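Local structure of 4-hydroxy-3-methylbut-2-enyl diphosphate reductase, apicoplast (Plasmodium falciparum, 4N7B) at residues Val241-Leu245 with Lys267-Ala273. The protein catalyses the iron-sulfur-dependent reductive conversion of (E)-4-hydroxy-3-methylbut-2-enyl diphosphate into isopentenyl diphosphate and dimethylallyl diphosphate, the terminal step of the DOXP/MEP pathway. Residues are numbered along the deposited sequence; the frame is centred on the assembly and turned at random.
Sequences VEECL and KLEKEGA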
ATOM      1  N   VAL A 241      -4.405  11.627  10.869  1.00 36.79           N
ATOM      2  CA  VAL A 241      -3.982  11.413  12.255  1.00 37.49           C
ATOM      3  C   VAL A 241      -3.431  12.684  12.868  1.00 42.08           C
ATOM      4  O   VAL A 241      -3.753  13.016  14.007  1.00 41.88           O
ATOM      5  CB  VAL A 241      -2.912  10.310  12.376  1.00 39.60           C
ATOM      6  CG1 VAL A 241      -2.463  10.145  13.831  1.00 38.14           C
ATOM      7  CG2 VAL A 241      -3.463   8.990  11.847  1.00 37.66           C
ATOM      8  N   GLU A 242      -2.600  13.391  12.110  1.00 46.52           N
ATOM      9  CA  GLU A 242      -1.964  14.616  12.587  1.00 47.62           C
ATOM     10  C   GLU A 242      -3.003  15.683  12.934  1.00 54.20           C
ATOM     11  O   GLU A 242      -2.840  16.467  13.876  1.00 55.17           O
ATOM     12  CB  GLU A 242      -1.004  15.148  11.520  1.00 44.78           C
ATOM     13  CG  GLU A 242       0.417  14.598  11.639  1.00 53.03           C
ATOM     14  CD  GLU A 242       1.244  14.817  10.381  1.00 58.78           C
ATOM     15  OE1 GLU A 242       0.704  15.387   9.404  1.00 63.35           O
ATOM     16  OE2 GLU A 242       2.432  14.403  10.356  1.00 63.57           O
ATOM     17  N   GLU A 243      -4.093  15.691  12.184  1.00 45.91           N
ATOM     18  CA  GLU A 243      -5.082  16.732  12.322  1.00 47.22           C
ATOM     19  C   GLU A 243      -5.998  16.429  13.514  1.00 56.20           C
ATOM     20  O   GLU A 243      -6.501  17.347  14.176  1.00 55.46           O
ATOM     21  CB  GLU A 243      -5.844  16.879  11.006  1.00 46.88           C
ATOM     22  CG  GLU A 243      -6.620  18.169  10.896  1.00 61.72           C
ATOM     23  CD  GLU A 243      -5.713  19.360  10.725  1.00 62.90           C
ATOM     24  OE1 GLU A 243      -4.673  19.226  10.044  1.00 65.52           O
ATOM     25  OE2 GLU A 243      -6.037  20.418  11.288  1.00 64.11           O
ATOM     26  N   CYS A 244      -6.176  15.143  13.810  1.00 53.75           N
ATOM     27  CA  CYS A 244      -6.921  14.714  14.990  1.00 53.00           C
ATOM     28  C   CYS A 244      -6.148  15.073  16.242  1.00 59.22           C
ATOM     29  O   CYS A 244      -6.717  15.496  17.250  1.00 61.00           O
ATOM     30  CB  CYS A 244      -7.138  13.206  14.955  1.00 51.67           C
ATOM     31  SG  CYS A 244      -8.512  12.688  13.903  1.00 56.37           S
ATOM     32  N   LEU A 245      -4.835  14.891  16.170  1.00 54.75           N
ATOM     33  CA  LEU A 245      -3.958  15.224  17.283  1.00 57.00           C
ATOM     34  C   LEU A 245      -3.977  16.719  17.595  1.00 59.63           C
ATOM     35  O   LEU A 245      -3.814  17.108  18.746  1.00 61.71           O
ATOM     36  CB  LEU A 245      -2.534  14.767  16.985  1.00 52.70           C
ATOM     37  CG  LEU A 245      -2.334  13.255  17.091  1.00 53.40           C
ATOM     38  CD1 LEU A 245      -1.030  12.845  16.441  1.00 51.91           C
ATOM     39  CD2 LEU A 245      -2.353  12.839  18.558  1.00 58.92           C
ATOM     40  N   LYS A 267       6.942   8.457  14.540  1.00 49.31           N
ATOM     41  CA  LYS A 267       6.822   9.908  14.649  1.00 56.40           C
ATOM     42  C   LYS A 267       5.451  10.264  15.226  1.00 59.92           C
ATOM     43  O   LYS A 267       5.325  11.175  16.051  1.00 60.61           O
ATOM     44  CB  LYS A 267       7.032  10.563  13.290  1.00 50.37           C
ATOM     45  CG  LYS A 267       6.965  12.074  13.300  1.00 57.17           C
ATOM     46  CD  LYS A 267       7.059  12.613  11.877  1.00 62.44           C
ATOM     47  CE  LYS A 267       6.653  14.086  11.787  1.00 62.48           C
ATOM     48  NZ  LYS A 267       6.561  14.552  10.358  1.00 64.55           N
ATOM     49  N   LEU A 268       4.429   9.518  14.810  1.00 49.07           N
ATOM     50  CA  LEU A 268       3.069   9.769  15.272  1.00 48.29           C
ATOM     51  C   LEU A 268       2.882   9.313  16.713  1.00 51.22           C
ATOM     52  O   LEU A 268       2.117   9.923  17.465  1.00 54.03           O
ATOM     53  CB  LEU A 268       2.049   9.090  14.359  1.00 45.81           C
ATOM     54  CG  LEU A 268       2.022   9.670  12.941  1.00 40.78           C
ATOM     55  CD1 LEU A 268       1.092   8.871  12.048  1.00 39.08           C
ATOM     56  CD2 LEU A 268       1.607  11.143  12.959  1.00 41.91           C
ATOM     57  N   GLU A 269       3.586   8.255  17.103  1.00 56.36           N
ATOM     58  CA  GLU A 269       3.509   7.768  18.476  1.00 63.77           C
ATOM     59  C   GLU A 269       4.036   8.839  19.415  1.00 63.52           C
ATOM     60  O   GLU A 269       3.465   9.073  20.478  1.00 63.60           O
ATOM     61  CB  GLU A 269       4.293   6.467  18.656  1.00 61.84           C
ATOM     62  CG  GLU A 269       3.513   5.228  18.251  1.00 66.74           C
ATOM     63  CD  GLU A 269       4.360   3.965  18.243  1.00 69.03           C
ATOM     64  OE1 GLU A 269       5.605   4.071  18.233  1.00 69.69           O
ATOM     65  OE2 GLU A 269       3.776   2.861  18.253  1.00 69.39           O
ATOM     66  N   LYS A 270       5.122   9.490  19.004  1.00 65.12           N
ATOM     67  CA  LYS A 270       5.710  10.580  19.773  1.00 68.71           C
ATOM     68  C   LYS A 270       4.724  11.728  19.919  1.00 69.17           C
ATOM     69  O   LYS A 270       4.668  12.373  20.960  1.00 71.22           O
ATOM     70  CB  LYS A 270       6.986  11.098  19.103  1.00 68.42           C
ATOM     71  CG  LYS A 270       8.257  10.386  19.543  1.00 73.92           C
ATOM     72  CD  LYS A 270       9.526  11.098  19.059  1.00 79.52           C
ATOM     73  CE  LYS A 270       9.610  12.552  19.548  1.00 84.83           C
ATOM     74  NZ  LYS A 270      10.914  13.211  19.208  1.00 83.19           N
ATOM     75  N   GLU A 271       3.955  11.981  18.865  1.00 68.17           N
ATOM     76  CA  GLU A 271       3.018  13.095  18.853  1.00 64.77           C
ATOM     77  C   GLU A 271       1.736  12.761  19.616  1.00 65.06           C
ATOM     78  O   GLU A 271       0.907  13.640  19.843  1.00 67.15           O
ATOM     79  CB  GLU A 271       2.687  13.500  17.411  1.00 63.13           C
ATOM     80  CG  GLU A 271       3.848  14.124  16.645  1.00 64.24           C
ATOM     81  CD  GLU A 271       3.551  14.323  15.161  1.00 70.87           C
ATOM     82  OE1 GLU A 271       2.362  14.406  14.773  1.00 71.74           O
ATOM     83  OE2 GLU A 271       4.517  14.391  14.374  1.00 74.53           O
ATOM     84  N   GLY A 272       1.570  11.495  20.004  1.00 55.77           N
ATOM     85  CA  GLY A 272       0.463  11.103  20.864  1.00 53.27           C
ATOM     86  C   GLY A 272      -0.502  10.084  20.275  1.00 61.61           C
ATOM     87  O   GLY A 272      -1.517   9.751  20.893  1.00 63.86           O
ATOM     88  N   ALA A 273      -0.204   9.570  19.087  1.00 57.73           N
ATOM     89  CA  ALA A 273      -1.043   8.523  18.521  1.00 53.75           C
ATOM     90  C   ALA A 273      -0.699   7.173  19.150  1.00 52.85           C
ATOM     91  O   ALA A 273       0.432   6.943  19.584  1.00 57.72           O
ATOM     92  CB  ALA A 273      -0.893   8.458  17.004  1.00 48.30           C
TER
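Leu245 meets the end of the neighbouring helix with both methyls. CD2 lies 3.6 Å from Glu271 O and close to the carbonyl carbon of Gly272, while CD1 packs 3.9 Å from Glu271 CB, the two side chains crossing at about a right angle. Leu245 therefore seats on the turn where helix 262-271 stops. That turn is a Schellman motif: Gly272 has positive phi, Ala273 N bonds back to Leu268 O at 2.9 Å, and Gly272 N bonds to Glu269 O. One turn earlier, Val241 directs CG1 across the interface because this methyl is anti to the backbone N (chi1 178°). It rests 3.9 Å from Ala273 CB, and Leu268 CD1 adds a looser apolar contact. Ile258 touches both Val241 and Leu268, and Ile289 of strand 287-290 also packs on Val241, extending this apolar layer.

The remaining contact is made by longer, charged side chains. Glu242 runs extended beyond CG, and CG itself passes 3.9 Å from Leu268 CD2, roughly perpendicular to the leucine. Its carboxylate plane is tilted 22° from that of Glu271, with OE2 4.4 Å from Glu271 OE1, a like-charge approach that may disfavour having both groups ionised. Lys267, stretched out along its whole length, brings NZ to 4.1 Å from Glu242 OE2, too long for a salt bridge but near enough that its charge may ease the approach of the two carboxylates.

No hydrogen bond joins the two segments, so side-chain packing accounts for their direct contact. The segment axes run almost parallel, 10° apart and 10.8 Å at closest approach. Helix 262-271 is the crossover of a beta-alpha-beta unit between the adjacent parallel strands 252-255 and 273-276, and helix 232-247 packs alongside it, as in an alternating alpha/beta domain.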